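Side-chain contact in Pol protein (Human T-cell leukemia virus type I, PDB 6TJU), which includes the integrase of the virus, whose C-terminal SH3-like domain, the part crystallised here, probably binds DNA during integration of the viral genome: residues P42-A45 with S46-Q49. Numbering follows the deposited sequence.
Sequences PVSA and SSAQ
The N-H groups of Val-43 and Ser-44 and one water all converge on the carbonyl oxygen of Ser-47, a compact case of one acceptor closing a hairpin turn. Val-43 makes a bond of ordinary strength, N to Ser-47 O 3.1 Å and nearly straight at 162°. By contrast, the N-H of Ser-44 adds only a weak bond to the same oxygen, and the water gives it a third, 2.7 Å from Ser-47 O. That water donates its other hydrogen to the carbonyl oxygen of Ser-44, 2.6 Å away, and so bridges two acceptors, Ser-44 O and Ser-47 O, that lie 3.5 Å apart. The turn links strands 38-42 and 48-52, antiparallel neighbours in the SH3-like fold of the integrase C-terminal domain; Pro-42 and Ala-48 form a non-hydrogen-bonded pair, and the backbone of Gln-49 bonds to Ile-41. Within the bend, Ser-44 folds its hydroxyl back between its own N and carbonyl carbon (chi1 63°), where OG accepts a weak bond from the N-H of Ser-46 and lies 3.1 Å from Ser-47 N. Beside the strand ends Val-43 CG1 makes an apolar contact, resting 3.9 Å from Gln-49 CB, while its other methyl, CG2, lies against the Ser-47 hydroxyl, 3.8 Å from OG. Leu-17 touches both Val-43 and Gln-49, joining this surface turn to a neighbouring loop.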
loop_
_atom_site.group_PDB
_atom_site.type_symbol
_atom_site.label_atom_id
_atom_site.label_comp_id
_atom_site.label_asym_id
_atom_site.label_seq_id
_atom_site.Cartn_x
_atom_site.Cartn_y
_atom_site.Cartn_z
ATOM N N PRO A 42 -3.160 1.517 4.715
ATOM C CA PRO A 42 -3.514 2.723 5.452
ATOM C C PRO A 42 -3.220 3.963 4.604
ATOM O O PRO A 42 -2.109 4.098 4.186
ATOM C CB PRO A 42 -2.604 2.705 6.685
ATOM C CG PRO A 42 -2.138 1.269 6.817
ATOM C CD PRO A 42 -2.146 0.714 5.414
ATOM N N VAL A 43 -4.226 4.800 4.351
ATOM C CA VAL A 43 -4.105 6.024 3.508
ATOM C C VAL A 43 -4.356 7.286 4.351
ATOM O O VAL A 43 -4.121 8.379 3.835
ATOM C CB VAL A 43 -5.020 5.949 2.257
ATOM C CG1 VAL A 43 -4.761 4.690 1.396
ATOM C CG2 VAL A 43 -6.508 6.093 2.595
ATOM N N SER A 44 -4.791 7.159 5.604
ATOM C CA SER A 44 -4.961 8.283 6.556
ATOM C C SER A 44 -4.970 7.720 7.975
ATOM O O SER A 44 -4.843 6.506 8.186
ATOM C CB SER A 44 -6.230 9.071 6.259
ATOM O OG SER A 44 -7.390 8.244 6.429
ATOM N N ALA A 45 -5.125 8.592 8.939
ATOM C CA ALA A 45 -5.094 8.188 10.338
ATOM C C ALA A 45 -6.369 7.424 10.626
ATOM O O ALA A 45 -6.392 6.775 11.643
ATOM C CB ALA A 45 -4.941 9.395 11.240
ATOM N N SER A 46 -7.404 7.539 9.800
ATOM C CA SER A 46 -8.713 6.903 10.110
ATOM C C SER A 46 -9.239 6.033 8.957
ATOM O O SER A 46 -10.389 5.556 9.014
ATOM C CB SER A 46 -9.706 7.960 10.462
ATOM O OG SER A 46 -10.409 8.322 9.281
ATOM N N SER A 47 -8.467 5.804 7.914
ATOM C CA SER A 47 -9.023 5.096 6.752
ATOM C C SER A 47 -7.976 4.205 6.088
ATOM O O SER A 47 -6.781 4.508 6.139
ATOM C CB SER A 47 -9.654 6.088 5.817
ATOM O OG SER A 47 -9.738 5.558 4.509
ATOM N N ALA A 48 -8.449 3.095 5.517
ATOM C CA ALA A 48 -7.656 2.223 4.637
ATOM C C ALA A 48 -8.454 1.877 3.374
ATOM O O ALA A 48 -9.726 1.832 3.343
ATOM C CB ALA A 48 -7.216 1.014 5.392
ATOM N N GLN A 49 -7.700 1.641 2.326
ATOM C CA GLN A 49 -8.244 1.495 0.974
ATOM C C GLN A 49 -7.619 0.239 0.381
ATOM O O GLN A 49 -6.421 -0.064 0.655
ATOM C CB GLN A 49 -7.970 2.758 0.171
ATOM C CG GLN A 49 -8.782 2.807 -1.112
ATOM C CD GLN A 49 -8.845 4.210 -1.648
ATOM O OE1 GLN A 49 -8.412 5.159 -0.986
ATOM N NE2 GLN A 49 -9.374 4.346 -2.853
HETATM O O HOH W 1 -5.471 3.984 8.437
#